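PDB 2PEF: serine protease inhibitor from Thermoanaerobacter tengcongensis, which probably inhibits serine endopeptidases and is captured here in its latent state. Local coordinates for residues Ser127-Val130 and Ser131-Asn135; Lys106-Leu109 and Gln110-Asp114; Thr277-Leu281 and Gly282-Ala286. All coordinates share one frame; numbering follows the deposited sequence.

In the fold
All three contacts are local, made between residues three to five apart. Contact 1 takes up the first turns of helix 127-140, contact 2 nearly all of the short helix 106-116; contact 3 lies where helix 275-280 ends and the chain turns away. Their centres are 23 to 29 Å apart and none touches another. Buried side chains are T129 and I133, F108 and I112, and L278 and M283 respectively; exposed are S127, S128, S131 and D132, K106 and D107, and S280. I133 and F108 both pack on strand 158-169. The chemistry differs: contact 1 adds an amide that bonds to a loop, contact 2 a phenylalanine-isoleucine pair, and contact 3 a glycine-dependent helix terminus and a bridging water.

Contact 1 of 3, residues Ser127-Val130 and Ser131-Asn135; sequences SSTV and SDINN
S127-V130 and S131-N135 form one continuous run of alpha helix, in which the N-H groups of D132, I133 and N134 bond to the carbonyls of S128, T129 and V130, the N134 N to V130 O bond being 3.0 Å long and nearly straight at 171°, whereas the first bond of the series, S131 N to S127 O, is weak. Around this backbone the side chains divide by face. On the buried face T129 and I133 cross at an angle, methyl CG2 of T129 meeting CD1 of I133 at 3.9 Å. The CG1 of I133 also lies 3.3 Å from T129 O, so the branch rests against the same carbonyl that receives its own N-H. The hydroxyl of T129, the branch beside its own backbone N, accepts from the backbone N of D126. I133 continues onto W96, Y159 and I161, so this face of the helix lies on strands 87-98 and 158-169.

One residue on, round the helix, V130 and N134 run side by side and point the same way. CG1 of V130 stands anti to the backbone N (chi1 173°) and is thereby carried forward to the amide of N134, 3.7 Å from its ND2. That amide has its partners beyond the helix: ND2 donates to L149 O, and OD1 accepts from I148 N. A leucine here would remove both groups, and would probably leave the backbone of I148 and L149 without its mates and the loop freer to shift. The example illustrates a division of labour within one helix: the isoleucine settles it on the strands, while a two-handed amide, gripped through both its donor and its acceptor, ties it to the neighbouring loop.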
ATOM      1  N   SER A 127       4.666 -27.498  -5.157  1.00 18.59           N
ATOM      2  CA  SER A 127       5.480 -26.623  -6.006  1.00 17.89           C
ATOM      3  C   SER A 127       4.671 -25.960  -7.122  1.00 16.85           C
ATOM      4  O   SER A 127       4.976 -24.840  -7.532  1.00 16.29           O
ATOM      5  CB  SER A 127       6.676 -27.385  -6.590  1.00 17.81           C
ATOM      6  OG  SER A 127       6.255 -28.445  -7.430  1.00 21.31           O
ATOM      7  N   SER A 128       3.634 -26.649  -7.598  1.00 15.97           N
ATOM      8  CA  SER A 128       2.765 -26.106  -8.642  1.00 16.02           C
ATOM      9  C   SER A 128       1.853 -24.996  -8.128  1.00 16.01           C
ATOM     10  O   SER A 128       1.475 -24.095  -8.881  1.00 16.98           O
ATOM     11  CB  SER A 128       1.943 -27.217  -9.290  1.00 15.91           C
ATOM     12  OG  SER A 128       2.789 -28.077 -10.027  1.00 17.35           O
ATOM     13  N   THR A 129       1.508 -25.061  -6.844  1.00 15.95           N
ATOM     14  CA  THR A 129       0.741 -23.997  -6.200  1.00 15.42           C
ATOM     15  C   THR A 129       1.557 -22.706  -6.145  1.00 15.42           C
ATOM     16  O   THR A 129       1.011 -21.618  -6.336  1.00 15.34           O
ATOM     17  CB  THR A 129       0.288 -24.398  -4.781  1.00 16.14           C
ATOM     18  OG1 THR A 129      -0.336 -25.688  -4.819  1.00 13.93           O
ATOM     19  CG2 THR A 129      -0.694 -23.375  -4.219  1.00 16.88           C
ATOM     20  N   VAL A 130       2.859 -22.835  -5.885  1.00 15.23           N
ATOM     21  CA  VAL A 130       3.785 -21.700  -5.908  1.00 14.93           C
ATOM     22  C   VAL A 130       3.731 -21.004  -7.268  1.00 13.82           C
ATOM     23  O   VAL A 130       3.611 -19.784  -7.340  1.00 14.34           O
ATOM     24  CB  VAL A 130       5.243 -22.139  -5.576  1.00 14.48           C
ATOM     25  CG1 VAL A 130       6.222 -20.993  -5.778  1.00 14.92           C
ATOM     26  CG2 VAL A 130       5.338 -22.668  -4.149  1.00 15.68           C
ATOM     27  N   SER A 131       3.798 -21.794  -8.338  1.00 13.34           N
ATOM     28  CA  SER A 131       3.713 -21.270  -9.699  0.50 12.36           C
ATOM     29  C   SER A 131       2.390 -20.541  -9.925  1.00 12.44           C
ATOM     30  O   SER A 131       2.368 -19.437 -10.476  1.00 12.30           O
ATOM     31  CB  SER A 131       3.881 -22.395 -10.724  0.50 12.65           C
ATOM     32  OG  SER A 131       5.146 -23.020 -10.604  0.50  9.98           O
ATOM     33  N   ASP A 132       1.293 -21.158  -9.487  1.00 12.54           N
ATOM     34  CA  ASP A 132      -0.043 -20.580  -9.638  1.00 11.53           C
ATOM     35  C   ASP A 132      -0.182 -19.239  -8.927  1.00 11.43           C
ATOM     36  O   ASP A 132      -0.719 -18.283  -9.488  1.00 11.53           O
ATOM     37  CB  ASP A 132      -1.112 -21.542  -9.116  1.00 12.05           C
ATOM     38  CG  ASP A 132      -1.289 -22.758 -10.002  1.00 13.29           C
ATOM     39  OD1 ASP A 132      -0.945 -22.686 -11.201  1.00 14.00           O
ATOM     40  OD2 ASP A 132      -1.785 -23.785  -9.495  1.00 15.37           O
ATOM     41  N   ILE A 133       0.296 -19.185  -7.686  1.00 12.21           N
ATOM     42  CA  ILE A 133       0.226 -17.963  -6.886  1.00 12.92           C
ATOM     43  C   ILE A 133       1.032 -16.835  -7.535  1.00 14.33           C
ATOM     44  O   ILE A 133       0.525 -15.723  -7.714  1.00 14.28           O
ATOM     45  CB  ILE A 133       0.692 -18.207  -5.431  1.00 13.08           C
ATOM     46  CG1 ILE A 133      -0.300 -19.122  -4.708  1.00 14.41           C
ATOM     47  CG2 ILE A 133       0.846 -16.883  -4.690  1.00 16.96           C
ATOM     48  CD1 ILE A 133       0.227 -19.716  -3.395  1.00 13.62           C
ATOM     49  N   ASN A 134       2.274 -17.134  -7.906  1.00 14.71           N
ATOM     50  CA  ASN A 134       3.137 -16.150  -8.550  1.00 15.31           C
ATOM     51  C   ASN A 134       2.620 -15.674  -9.902  1.00 14.72           C
ATOM     52  O   ASN A 134       2.766 -14.500 -10.245  1.00 15.85           O
ATOM     53  CB  ASN A 134       4.566 -16.673  -8.663  1.00 15.82           C
ATOM     54  CG  ASN A 134       5.264 -16.732  -7.320  1.00 13.95           C
ATOM     55  OD1 ASN A 134       4.908 -16.005  -6.391  1.00 16.46           O
ATOM     56  ND2 ASN A 134       6.261 -17.600  -7.209  1.00 16.30           N
ATOM     57  N   ASN A 135       2.012 -16.582 -10.662  1.00 14.41           N
ATOM     58  CA  ASN A 135       1.351 -16.203 -11.911  1.00 14.80           C
ATOM     59  C   ASN A 135       0.163 -15.275 -11.675  1.00 15.23           C
ATOM     60  O   ASN A 135      -0.070 -14.338 -12.453  1.00 14.72           O
ATOM     61  CB  ASN A 135       0.946 -17.443 -12.708  1.00 16.08           C
ATOM     62  CG  ASN A 135       2.126 -18.081 -13.410  1.00 16.94           C
ATOM     63  OD1 ASN A 135       2.989 -17.385 -13.952  1.00 22.45           O
ATOM     64  ND2 ASN A 135       2.173 -19.407 -13.406  1.00 20.20           N
TER

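Contact 2 of 3, residues Lys106-Leu109 and Gln110-Asp114; sequences KDFL and QIIAD
I112 reaches back along helix 106-116 to F108, and each carbon of its side chain finds something in the preceding turn. Its CB lies 3.5 Å from F108 O, the carbonyl that also accepts the I112 N-H. The branch CG2 comes within 4.1 Å of the next carbonyl oxygen, L109 O, while CG1 approaches CZ of the F108 ring at 4.0 Å. At the tip, CD1 meets F108 CE1 at 3.5 Å, the tightest apolar meeting of the pair. The isoleucine's chi1 of -100° is well off a staggered value, and with it CD1 comes against the ring. The ring comes to meet it because CG of F108 is anti to its backbone N (chi1 171°), which sends the phenyl group forward over the next turn, to I112. Beyond the pair, F108 packs on M158 and L160 of strand 158-169 and on L297, and I112 on N47 and A118.

On a neighbouring face an apolar chain meets an acid. I111 crosses D107 obliquely, its CG1 3.2 Å from D107 O and its CD1 3.8 Å from the carboxylate oxygen OD2, a methyl group set against a charged one with no bond between them. The i to i+4 backbone bonds run throughout, among them A113 N to L109 O at 2.9 Å. The helix is thus amphipathic, and what distinguishes its faces is the side chains: apolar where F108 meets strand 158-169 and I112 the neighbouring loops, acidic and basic where D107 and K106 are exposed.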
ATOM      1  N   LYS A 106     -18.535 -21.583   4.899  1.00 17.28           N
ATOM      2  CA  LYS A 106     -19.349 -21.008   3.825  1.00 16.51           C
ATOM      3  C   LYS A 106     -19.640 -19.517   4.032  1.00 17.64           C
ATOM      4  O   LYS A 106     -19.607 -18.736   3.074  1.00 17.59           O
ATOM      5  CB  LYS A 106     -20.655 -21.801   3.648  1.00 16.25           C
ATOM      6  CG  LYS A 106     -21.680 -21.163   2.700  1.00 18.66           C
ATOM      7  CD  LYS A 106     -21.298 -21.308   1.232  1.00 20.93           C
ATOM      8  CE  LYS A 106     -22.298 -20.585   0.339  1.00 22.25           C
ATOM      9  NZ  LYS A 106     -21.986 -20.732  -1.112  1.00 21.17           N
ATOM     10  N   ASP A 107     -19.918 -19.126   5.276  1.00 17.91           N
ATOM     11  CA  ASP A 107     -20.189 -17.723   5.601  1.00 18.13           C
ATOM     12  C   ASP A 107     -18.985 -16.838   5.259  1.00 17.89           C
ATOM     13  O   ASP A 107     -19.146 -15.761   4.683  1.00 17.42           O
ATOM     14  CB  ASP A 107     -20.569 -17.566   7.077  1.00 18.03           C
ATOM     15  CG  ASP A 107     -21.199 -16.211   7.384  1.00 22.21           C
ATOM     16  OD1 ASP A 107     -22.086 -15.766   6.622  1.00 24.21           O
ATOM     17  OD2 ASP A 107     -20.822 -15.597   8.406  1.00 24.62           O
ATOM     18  N   PHE A 108     -17.787 -17.317   5.594  1.00 18.25           N
ATOM     19  CA  PHE A 108     -16.544 -16.600   5.304  1.00 19.06           C
ATOM     20  C   PHE A 108     -16.312 -16.439   3.805  1.00 18.66           C
ATOM     21  O   PHE A 108     -16.019 -15.339   3.333  1.00 18.95           O
ATOM     22  CB  PHE A 108     -15.345 -17.309   5.945  1.00 18.93           C
ATOM     23  CG  PHE A 108     -14.014 -16.753   5.519  1.00 17.31           C
ATOM     24  CD1 PHE A 108     -13.545 -15.549   6.045  1.00 15.68           C
ATOM     25  CD2 PHE A 108     -13.227 -17.430   4.589  1.00 17.44           C
ATOM     26  CE1 PHE A 108     -12.318 -15.029   5.650  1.00 15.60           C
ATOM     27  CE2 PHE A 108     -11.996 -16.914   4.185  1.00 15.52           C
ATOM     28  CZ  PHE A 108     -11.541 -15.712   4.715  1.00 15.99           C
ATOM     29  N   LEU A 109     -16.443 -17.540   3.070  1.00 18.99           N
ATOM     30  CA  LEU A 109     -16.256 -17.529   1.623  1.00 18.77           C
ATOM     31  C   LEU A 109     -17.261 -16.617   0.930  1.00 19.89           C
ATOM     32  O   LEU A 109     -16.931 -15.974  -0.068  1.00 19.32           O
ATOM     33  CB  LEU A 109     -16.315 -18.946   1.040  1.00 18.67           C
ATOM     34  CG  LEU A 109     -15.188 -19.919   1.404  1.00 17.79           C
ATOM     35  CD1 LEU A 109     -15.432 -21.273   0.743  1.00 19.47           C
ATOM     36  CD2 LEU A 109     -13.818 -19.378   1.019  1.00 18.50           C
ATOM     37  N   GLN A 110     -18.478 -16.553   1.469  1.00 18.81           N
ATOM     38  CA  GLN A 110     -19.522 -15.706   0.898  1.00 19.61           C
ATOM     39  C   GLN A 110     -19.202 -14.226   1.091  1.00 18.99           C
ATOM     40  O   GLN A 110     -19.304 -13.437   0.152  1.00 20.14           O
ATOM     41  CB  GLN A 110     -20.895 -16.045   1.486  1.00 19.79           C
ATOM     42  CG  GLN A 110     -22.074 -15.477   0.692  1.00 22.44           C
ATOM     43  CD  GLN A 110     -22.135 -15.989  -0.741  1.00 24.02           C
ATOM     44  OE1 GLN A 110     -22.175 -15.202  -1.689  1.00 23.72           O
ATOM     45  NE2 GLN A 110     -22.143 -17.309  -0.905  1.00 27.20           N
ATOM     46  N   ILE A 111     -18.805 -13.860   2.308  1.00 18.22           N
ATOM     47  CA  ILE A 111     -18.417 -12.483   2.619  1.00 16.73           C
ATOM     48  C   ILE A 111     -17.261 -12.032   1.723  1.00 16.61           C
ATOM     49  O   ILE A 111     -17.295 -10.944   1.140  1.00 17.00           O
ATOM     50  CB  ILE A 111     -18.040 -12.326   4.114  1.00 16.83           C
ATOM     51  CG1 ILE A 111     -19.269 -12.560   4.999  1.00 17.15           C
ATOM     52  CG2 ILE A 111     -17.441 -10.938   4.388  1.00 15.72           C
ATOM     53  CD1 ILE A 111     -18.944 -12.907   6.437  1.00 16.43           C
ATOM     54  N   ILE A 112     -16.260 -12.894   1.600  1.00 16.50           N
ATOM     55  CA  ILE A 112     -15.062 -12.615   0.814  1.00 17.61           C
ATOM     56  C   ILE A 112     -15.366 -12.530  -0.689  1.00 17.66           C
ATOM     57  O   ILE A 112     -14.864 -11.638  -1.377  1.00 17.28           O
ATOM     58  CB  ILE A 112     -13.932 -13.626   1.182  1.00 18.92           C
ATOM     59  CG1 ILE A 112     -12.931 -12.983   2.152  1.00 18.97           C
ATOM     60  CG2 ILE A 112     -13.205 -14.148  -0.033  1.00 22.48           C
ATOM     61  CD1 ILE A 112     -13.528 -12.520   3.471  1.00 23.69           C
ATOM     62  N   ALA A 113     -16.204 -13.436  -1.186  1.00 17.49           N
ATOM     63  CA  ALA A 113     -16.646 -13.384  -2.581  1.00 18.32           C
ATOM     64  C   ALA A 113     -17.511 -12.153  -2.854  1.00 18.69           C
ATOM     65  O   ALA A 113     -17.369 -11.504  -3.895  1.00 19.99           O
ATOM     66  CB  ALA A 113     -17.400 -14.655  -2.954  1.00 18.41           C
ATOM     67  N   ASP A 114     -18.396 -11.833  -1.914  1.00 18.49           N
ATOM     68  CA  ASP A 114     -19.364 -10.749  -2.097  1.00 18.43           C
ATOM     69  C   ASP A 114     -18.784  -9.347  -1.946  1.00 17.65           C
ATOM     70  O   ASP A 114     -18.993  -8.498  -2.810  1.00 17.26           O
ATOM     71  CB  ASP A 114     -20.568 -10.919  -1.166  1.00 19.34           C
ATOM     72  CG  ASP A 114     -21.536 -11.993  -1.641  1.00 22.55           C
ATOM     73  OD1 ASP A 114     -21.463 -12.404  -2.819  1.00 24.61           O
ATOM     74  OD2 ASP A 114     -22.382 -12.423  -0.829  1.00 25.54           O
TER

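Contact 3 of 3, residues Thr277-Leu281 and Gly282-Ala286; sequences TLESL and GMTDA
M283 lays its side chain alongside L278, the sulfur SD standing 4.2 Å from CB of the leucine. Because CG of M283 is anti to its backbone N (chi1 -178°) and the chain runs on extended, the thioether is carried away from the turn into a buried setting, where it meets L42, M57 and I307. Its CB, meanwhile, rests 3.3 Å from L278 O. The same carbonyl is the acceptor for M283 N, at 3.0 Å and with a bent N-H...O angle of 143°, so backbone and side chain of M283 converge on the last turn of the helix.

A second, weak bond runs from G282 N to E279 O at 3.2 Å. G282 itself takes a phi of 108°, and a side chain there would collide with the carbonyl oxygen of L281; glycine can take the left-handed region that the motif needs. After the turn, M283 O comes back over E279, accepting a CA-H...O contact from E279 CA at 3.2 Å. On the same residue, the methyl CG2 of T284 packs 4.0 Å from CB of E279. A single water bridges the carboxylate of E279 to the loop, donating to its OE2 at 2.6 Å and to T284 O at 2.8 Å. Q56 of helix 51-62 adds its OE1 as acceptor for the N-H groups of both T284 and D285.

M283 is also the centre of an inverse gamma turn, which carries the chain on from the helix. The six-to-one bond from M283 to L278, the weak five-to-two bond from G282 to E279 and the positive phi of glycine together make the Schellman motif, a classic way of ending an alpha helix, used here to close helix 275-280.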
ATOM      1  N   THR A 277       4.666  -3.853  13.297  1.00 20.92           N
ATOM      2  CA  THR A 277       3.817  -2.675  13.118  1.00 21.29           C
ATOM      3  C   THR A 277       2.378  -2.974  13.537  1.00 20.73           C
ATOM      4  O   THR A 277       1.760  -2.200  14.275  1.00 21.14           O
ATOM      5  CB  THR A 277       3.846  -2.187  11.651  1.00 21.13           C
ATOM      6  OG1 THR A 277       5.177  -1.781  11.311  1.00 23.61           O
ATOM      7  CG2 THR A 277       2.894  -1.018  11.441  1.00 22.83           C
ATOM      8  N   LEU A 278       1.860  -4.108  13.071  1.00 20.13           N
ATOM      9  CA  LEU A 278       0.494  -4.525  13.373  1.00 20.35           C
ATOM     10  C   LEU A 278       0.298  -4.827  14.859  1.00 19.68           C
ATOM     11  O   LEU A 278      -0.745  -4.509  15.426  1.00 20.42           O
ATOM     12  CB  LEU A 278       0.089  -5.720  12.496  1.00 20.62           C
ATOM     13  CG  LEU A 278      -0.112  -5.386  11.008  1.00 19.96           C
ATOM     14  CD1 LEU A 278      -0.206  -6.644  10.147  1.00 20.50           C
ATOM     15  CD2 LEU A 278      -1.331  -4.488  10.788  1.00 21.69           C
ATOM     16  N   GLU A 279       1.312  -5.421  15.487  1.00 20.04           N
ATOM     17  CA  GLU A 279       1.291  -5.672  16.927  1.00 20.42           C
ATOM     18  C   GLU A 279       1.277  -4.373  17.732  1.00 20.56           C
ATOM     19  O   GLU A 279       0.692  -4.316  18.816  1.00 21.28           O
ATOM     20  CB  GLU A 279       2.475  -6.550  17.344  1.00 19.93           C
ATOM     21  CG  GLU A 279       2.344  -8.007  16.912  1.00 20.38           C
ATOM     22  CD  GLU A 279       3.608  -8.816  17.144  1.00 22.60           C
ATOM     23  OE1 GLU A 279       4.718  -8.280  16.936  1.00 26.47           O
ATOM     24  OE2 GLU A 279       3.489 -10.000  17.523  1.00 24.97           O
ATOM     25  N   SER A 280       1.916  -3.336  17.193  1.00 20.45           N
ATOM     26  CA  SER A 280       1.953  -2.024  17.840  1.00 21.63           C
ATOM     27  C   SER A 280       0.610  -1.308  17.724  1.00 21.76           C
ATOM     28  O   SER A 280       0.286  -0.442  18.540  1.00 22.18           O
ATOM     29  CB  SER A 280       3.081  -1.158  17.266  1.00 22.17           C
ATOM     30  OG  SER A 280       2.720  -0.569  16.028  1.00 24.26           O
ATOM     31  N   LEU A 281      -0.165  -1.685  16.710  1.00 21.45           N
ATOM     32  CA  LEU A 281      -1.513  -1.162  16.517  1.00 21.57           C
ATOM     33  C   LEU A 281      -2.550  -1.928  17.348  1.00 20.97           C
ATOM     34  O   LEU A 281      -3.739  -1.599  17.325  1.00 20.30           O
ATOM     35  CB  LEU A 281      -1.888  -1.177  15.030  1.00 22.03           C
ATOM     36  CG  LEU A 281      -1.115  -0.272  14.064  1.00 22.12           C
ATOM     37  CD1 LEU A 281      -1.550  -0.545  12.632  1.00 24.96           C
ATOM     38  CD2 LEU A 281      -1.300   1.199  14.410  1.00 27.20           C
ATOM     39  N   GLY A 282      -2.094  -2.942  18.080  1.00 21.08           N
ATOM     40  CA  GLY A 282      -2.950  -3.699  18.992  1.00 20.63           C
ATOM     41  C   GLY A 282      -3.285  -5.106  18.532  1.00 21.36           C
ATOM     42  O   GLY A 282      -3.900  -5.877  19.275  1.00 21.96           O
ATOM     43  N   MET A 283      -2.881  -5.441  17.308  1.00 20.26           N
ATOM     44  CA  MET A 283      -3.135  -6.759  16.728  1.00 20.50           C
ATOM     45  C   MET A 283      -2.034  -7.742  17.140  1.00 20.53           C
ATOM     46  O   MET A 283      -1.019  -7.887  16.454  1.00 20.65           O
ATOM     47  CB  MET A 283      -3.243  -6.645  15.203  1.00 20.49           C
ATOM     48  CG  MET A 283      -3.563  -7.936  14.483  1.00 20.84           C
ATOM     49  SD  MET A 283      -3.569  -7.681  12.702  1.00 21.69           S
ATOM     50  CE  MET A 283      -3.174  -9.334  12.141  1.00 23.54           C
ATOM     51  N   THR A 284      -2.248  -8.409  18.271  1.00 19.94           N
ATOM     52  CA  THR A 284      -1.243  -9.305  18.856  1.00 19.09           C
ATOM     53  C   THR A 284      -1.688 -10.769  18.883  1.00 18.31           C
ATOM     54  O   THR A 284      -0.923 -11.656  18.495  1.00 18.77           O
ATOM     55  CB  THR A 284      -0.845  -8.854  20.281  1.00 19.52           C
ATOM     56  OG1 THR A 284      -2.011  -8.800  21.110  1.00 21.29           O
ATOM     57  CG2 THR A 284      -0.178  -7.476  20.246  1.00 16.53           C
ATOM     58  N   ASP A 285      -2.922 -11.012  19.328  1.00 17.39           N
ATOM     59  CA  ASP A 285      -3.479 -12.366  19.436  1.00 17.84           C
ATOM     60  C   ASP A 285      -3.398 -13.147  18.131  1.00 16.90           C
ATOM     61  O   ASP A 285      -3.120 -14.340  18.145  1.00 16.78           O
ATOM     62  CB  ASP A 285      -4.933 -12.330  19.911  1.00 18.20           C
ATOM     63  CG  ASP A 285      -5.059 -12.168  21.413  1.00 20.17           C
ATOM     64  OD1 ASP A 285      -4.117 -11.648  22.052  1.00 24.99           O
ATOM     65  OD2 ASP A 285      -6.114 -12.557  21.957  1.00 19.97           O
ATOM     66  N   ALA A 286      -3.635 -12.465  17.009  1.00 17.76           N
ATOM     67  CA  ALA A 286      -3.638 -13.100  15.687  1.00 17.08           C
ATOM     68  C   ALA A 286      -2.325 -13.815  15.366  1.00 17.70           C
ATOM     69  O   ALA A 286      -2.310 -14.799  14.620  1.00 18.39           O
ATOM     70  CB  ALA A 286      -3.950 -12.070  14.615  1.00 17.05           C
TER
HETATM   71  O   HOH W   1       1.765 -11.102  19.194  1.00 31.01           O